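Long-range contact in blue (Type 1) copper domain protein (Nitrosopumilus maritimus, PDB 5FC9), which binds copper in an open type 1 site as a cupredoxin domain of a longer protein, and probably takes part in electron transfer: residues D1-V13 / T30-I44. Residues are numbered along the deposited sequence; the frame is centred on the assembly and turned at random.
Sequences DAQIIIPNGNYDV and TTVTWTNDDSVPHNI. With CU (copper (II) ion), chain E.
The carboxylate of Asp38 receives the backbone N-H of Gly9. Its CB lies against the carbonyl of Pro7, Asp38 CB to Pro7 O being 3.3 Å. With CG anti to the backbone N (chi1 -154°), the acid group reaches two overlapping turns, type II from Pro7 to Asn10 and type I from Gly9 to Asp12. Asp38 OD1 takes Gly9 N at 2.9 Å and also Ser39 N, the two donors arriving from opposite faces of the carboxylate. Glycine is called for there: at phi 94°, psi 1° a CB would jam against Asn8 O. His42 NE2 donates a nearly straight bond to Asp38 OD2 (2.8 Å), which lies close to the imidazole plane. Tyr11 N adds a weak bond to OD2, and the Tyr11 ring presents its edge. Aspartate suits this place because both oxygens accept; an asparagine here would probably leave either Gly9 N or His42 NE2 facing an amide NH2 instead of an acceptor.

His42 turns ND1 to the copper at 2.0 Å, while Ile6, branched and apolar as this buried spot demands, lays CG2 over one ring face. Asn10 OD1 accepts from the water that is itself a copper ligand, and Asn10 ND2 donates to Gly17 O.

Farther back, strands 3-6 and 30-36 run parallel, with backbone bonds such as Ile6 N to Thr35 O (2.9 Å). Ile4 spreads along one face of the Trp34 indole, with Ile44 CG2 on the opposite face. This is the cupredoxin beta-sandwich with its type 1 site of His42, Cys82 and His85; in this protein Asp38 probably fixes the rotation of the His42 ring.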
# COMPACT_ATOMS: atom_id res chain seq x y z
N ASP A 1 -28.31 9.29 -14.28
CA ASP A 1 -29.26 9.90 -13.39
C ASP A 1 -28.78 9.78 -11.93
O ASP A 1 -28.94 10.72 -11.12
CB ASP A 1 -30.66 9.33 -13.62
CG ASP A 1 -30.68 7.85 -13.85
OD1 ASP A 1 -29.79 7.34 -14.55
OD2 ASP A 1 -31.60 7.18 -13.32
N ALA A 2 -28.14 8.65 -11.60
CA ALA A 2 -27.44 8.44 -10.33
C ALA A 2 -26.35 7.43 -10.64
O ALA A 2 -26.59 6.22 -10.69
CB ALA A 2 -28.38 7.93 -9.26
N GLN A 3 -25.15 7.94 -10.87
CA GLN A 3 -24.10 7.14 -11.48
C GLN A 3 -22.90 7.01 -10.57
O GLN A 3 -22.56 7.94 -9.83
CB GLN A 3 -23.64 7.76 -12.80
CG GLN A 3 -24.71 7.81 -13.87
CD GLN A 3 -24.15 8.38 -15.17
OE1 GLN A 3 -23.04 8.02 -15.59
NE2 GLN A 3 -24.89 9.28 -15.79
N ILE A 4 -22.26 5.84 -10.64
CA ILE A 4 -20.95 5.64 -10.04
C ILE A 4 -20.02 5.19 -11.14
O ILE A 4 -20.32 4.24 -11.86
CB ILE A 4 -20.98 4.60 -8.92
CG1 ILE A 4 -21.93 5.04 -7.80
CG2 ILE A 4 -19.55 4.35 -8.39
CD1 ILE A 4 -22.43 3.92 -6.91
N ILE A 5 -18.87 5.86 -11.27
CA ILE A 5 -17.89 5.49 -12.28
C ILE A 5 -16.75 4.71 -11.65
O ILE A 5 -16.24 5.10 -10.61
CB ILE A 5 -17.31 6.72 -12.97
CG1 ILE A 5 -18.43 7.53 -13.64
CG2 ILE A 5 -16.23 6.32 -13.97
CD1 ILE A 5 -17.92 8.71 -14.43
N ILE A 6 -16.38 3.59 -12.28
CA ILE A 6 -15.13 2.91 -11.94
C ILE A 6 -14.06 3.46 -12.87
O ILE A 6 -14.09 3.20 -14.07
CB ILE A 6 -15.24 1.37 -12.08
CG1 ILE A 6 -16.51 0.84 -11.41
CG2 ILE A 6 -14.00 0.70 -11.51
CD1 ILE A 6 -16.75 -0.64 -11.69
N PRO A 7 -13.13 4.27 -12.34
CA PRO A 7 -12.24 4.97 -13.26
C PRO A 7 -11.05 4.15 -13.73
O PRO A 7 -10.71 3.10 -13.15
CB PRO A 7 -11.75 6.16 -12.42
CG PRO A 7 -11.71 5.60 -11.02
CD PRO A 7 -12.94 4.71 -10.94
N ASN A 8 -10.42 4.63 -14.79
CA ASN A 8 -9.15 4.07 -15.19
C ASN A 8 -8.20 4.15 -14.01
O ASN A 8 -8.10 5.18 -13.34
CB ASN A 8 -8.57 4.82 -16.38
CG ASN A 8 -7.26 4.23 -16.84
OD1 ASN A 8 -6.19 4.66 -16.41
ND2 ASN A 8 -7.33 3.24 -17.72
N GLY A 9 -7.52 3.04 -13.74
CA GLY A 9 -6.59 2.99 -12.63
C GLY A 9 -7.17 2.47 -11.33
O GLY A 9 -6.48 2.41 -10.31
N ASN A 10 -8.44 2.10 -11.35
CA ASN A 10 -9.07 1.50 -10.18
C ASN A 10 -8.39 0.18 -9.76
O ASN A 10 -8.42 -0.21 -8.59
CB ASN A 10 -10.57 1.29 -10.46
CG ASN A 10 -11.32 0.70 -9.27
OD1 ASN A 10 -11.55 -0.51 -9.22
ND2 ASN A 10 -11.69 1.54 -8.30
N TYR A 11 -7.75 -0.50 -10.71
CA TYR A 11 -7.01 -1.72 -10.38
C TYR A 11 -5.77 -1.48 -9.51
O TYR A 11 -5.21 -2.42 -8.96
CB TYR A 11 -6.58 -2.46 -11.65
CG TYR A 11 -5.64 -1.67 -12.54
CD1 TYR A 11 -6.14 -0.87 -13.56
CD2 TYR A 11 -4.27 -1.71 -12.34
CE1 TYR A 11 -5.29 -0.14 -14.37
CE2 TYR A 11 -3.41 -0.98 -13.15
CZ TYR A 11 -3.93 -0.19 -14.15
OH TYR A 11 -3.10 0.54 -14.97
N ASP A 12 -5.34 -0.22 -9.43
CA ASP A 12 -4.14 0.18 -8.68
C ASP A 12 -4.36 -0.11 -7.19
O ASP A 12 -5.47 0.04 -6.67
CB ASP A 12 -3.88 1.67 -8.94
CG ASP A 12 -2.48 2.12 -8.56
OD1 ASP A 12 -1.74 1.39 -7.87
OD2 ASP A 12 -2.17 3.27 -8.93
N VAL A 13 -3.30 -0.56 -6.51
CA VAL A 13 -3.38 -0.84 -5.08
C VAL A 13 -2.95 0.41 -4.31
O VAL A 13 -1.83 0.49 -3.79
CB VAL A 13 -2.51 -2.05 -4.67
CG1 VAL A 13 -2.76 -2.43 -3.23
CG2 VAL A 13 -2.78 -3.25 -5.59
N THR A 30 -34.37 5.03 -6.25
CA THR A 30 -33.49 5.46 -7.34
C THR A 30 -32.82 4.26 -8.02
O THR A 30 -32.46 3.28 -7.37
CB THR A 30 -32.42 6.43 -6.81
OG1 THR A 30 -33.05 7.59 -6.25
CG2 THR A 30 -31.47 6.88 -7.92
N THR A 31 -32.67 4.35 -9.34
CA THR A 31 -31.89 3.40 -10.11
C THR A 31 -30.45 3.90 -10.19
O THR A 31 -30.20 4.99 -10.71
CB THR A 31 -32.45 3.21 -11.54
OG1 THR A 31 -33.74 2.60 -11.47
CG2 THR A 31 -31.52 2.31 -12.35
N VAL A 32 -29.52 3.11 -9.66
CA VAL A 32 -28.10 3.45 -9.69
C VAL A 32 -27.41 2.71 -10.82
O VAL A 32 -27.64 1.52 -11.03
CB VAL A 32 -27.42 3.10 -8.35
CG1 VAL A 32 -25.91 3.31 -8.44
CG2 VAL A 32 -28.02 3.95 -7.24
N THR A 33 -26.57 3.42 -11.58
CA THR A 33 -25.85 2.81 -12.69
C THR A 33 -24.34 2.91 -12.48
O THR A 33 -23.80 4.01 -12.37
CB THR A 33 -26.20 3.47 -14.03
OG1 THR A 33 -27.62 3.42 -14.23
CG2 THR A 33 -25.50 2.76 -15.18
N TRP A 34 -23.68 1.76 -12.43
CA TRP A 34 -22.22 1.71 -12.43
C TRP A 34 -21.70 1.56 -13.84
O TRP A 34 -22.25 0.77 -14.61
CB TRP A 34 -21.69 0.54 -11.60
CG TRP A 34 -21.76 0.65 -10.10
CD1 TRP A 34 -20.74 1.00 -9.25
CD2 TRP A 34 -22.88 0.32 -9.27
NE1 TRP A 34 -21.17 0.94 -7.95
CE2 TRP A 34 -22.48 0.53 -7.93
CE3 TRP A 34 -24.19 -0.11 -9.52
CZ2 TRP A 34 -23.33 0.32 -6.85
CZ3 TRP A 34 -25.04 -0.32 -8.45
CH2 TRP A 34 -24.60 -0.10 -7.13
N THR A 35 -20.62 2.26 -14.18
CA THR A 35 -19.97 2.06 -15.46
C THR A 35 -18.51 1.73 -15.23
O THR A 35 -17.84 2.41 -14.46
CB THR A 35 -20.08 3.31 -16.35
OG1 THR A 35 -21.46 3.60 -16.59
CG2 THR A 35 -19.39 3.07 -17.69
N ASN A 36 -18.02 0.69 -15.90
CA ASN A 36 -16.59 0.38 -15.85
C ASN A 36 -15.81 1.16 -16.91
O ASN A 36 -15.83 0.80 -18.08
CB ASN A 36 -16.34 -1.12 -16.01
CG ASN A 36 -14.86 -1.47 -15.83
OD1 ASN A 36 -14.09 -0.64 -15.38
ND2 ASN A 36 -14.48 -2.70 -16.17
N ASP A 37 -15.11 2.21 -16.49
CA ASP A 37 -14.29 3.00 -17.41
C ASP A 37 -12.84 2.54 -17.37
O ASP A 37 -11.99 3.07 -18.09
CB ASP A 37 -14.36 4.49 -17.07
CG ASP A 37 -15.59 5.16 -17.63
OD1 ASP A 37 -16.33 4.54 -18.42
OD2 ASP A 37 -15.80 6.34 -17.28
N ASP A 38 -12.56 1.55 -16.53
CA ASP A 38 -11.19 1.04 -16.37
C ASP A 38 -10.83 0.08 -17.51
O ASP A 38 -11.70 -0.38 -18.25
CB ASP A 38 -11.06 0.35 -15.01
CG ASP A 38 -9.64 0.34 -14.48
OD1 ASP A 38 -8.72 0.82 -15.19
OD2 ASP A 38 -9.45 -0.16 -13.35
N SER A 39 -9.54 -0.24 -17.62
CA SER A 39 -9.03 -1.09 -18.69
C SER A 39 -8.91 -2.56 -18.31
O SER A 39 -8.26 -3.34 -19.02
CB SER A 39 -7.66 -0.58 -19.14
OG SER A 39 -6.75 -0.63 -18.04
N VAL A 40 -9.50 -2.94 -17.17
CA VAL A 40 -9.55 -4.34 -16.75
C VAL A 40 -10.96 -4.66 -16.27
O VAL A 40 -11.73 -3.75 -15.96
CB VAL A 40 -8.54 -4.66 -15.62
CG1 VAL A 40 -7.10 -4.36 -16.07
CG2 VAL A 40 -8.89 -3.92 -14.33
N PRO A 41 -11.32 -5.96 -16.21
CA PRO A 41 -12.65 -6.29 -15.69
C PRO A 41 -12.83 -5.92 -14.22
O PRO A 41 -11.86 -5.95 -13.44
CB PRO A 41 -12.74 -7.81 -15.87
CG PRO A 41 -11.72 -8.14 -16.90
CD PRO A 41 -10.61 -7.15 -16.70
N HIS A 42 -14.06 -5.58 -13.85
CA HIS A 42 -14.43 -5.32 -12.47
C HIS A 42 -15.76 -5.96 -12.20
O HIS A 42 -16.45 -6.34 -13.13
CB HIS A 42 -14.51 -3.82 -12.20
CG HIS A 42 -13.17 -3.15 -12.18
ND1 HIS A 42 -12.24 -3.38 -11.20
CD2 HIS A 42 -12.62 -2.24 -13.02
CE1 HIS A 42 -11.16 -2.65 -11.43
NE2 HIS A 42 -11.37 -1.95 -12.53
N ASN A 43 -16.12 -6.07 -10.94
CA ASN A 43 -17.51 -6.39 -10.63
C ASN A 43 -17.95 -5.58 -9.42
O ASN A 43 -17.15 -4.88 -8.78
CB ASN A 43 -17.71 -7.90 -10.42
CG ASN A 43 -16.87 -8.46 -9.29
OD1 ASN A 43 -16.96 -8.00 -8.16
ND2 ASN A 43 -16.06 -9.45 -9.59
N ILE A 44 -19.25 -5.62 -9.15
CA ILE A 44 -19.85 -4.88 -8.05
C ILE A 44 -20.61 -5.88 -7.18
O ILE A 44 -21.56 -6.50 -7.64
CB ILE A 44 -20.81 -3.78 -8.56
CG1 ILE A 44 -20.04 -2.73 -9.38
CG2 ILE A 44 -21.56 -3.14 -7.40
CD1 ILE A 44 -19.00 -1.96 -8.59
CU CU E . -12.23 -4.40 -9.50
O HOH W 1 -28.82 5.74 -12.77
O HOH W 2 -33.43 6.61 -10.81
O HOH W 3 -22.48 5.17 -14.63
O HOH W 4 -9.60 2.81 -19.30
O HOH W 5 -12.63 -2.59 -8.24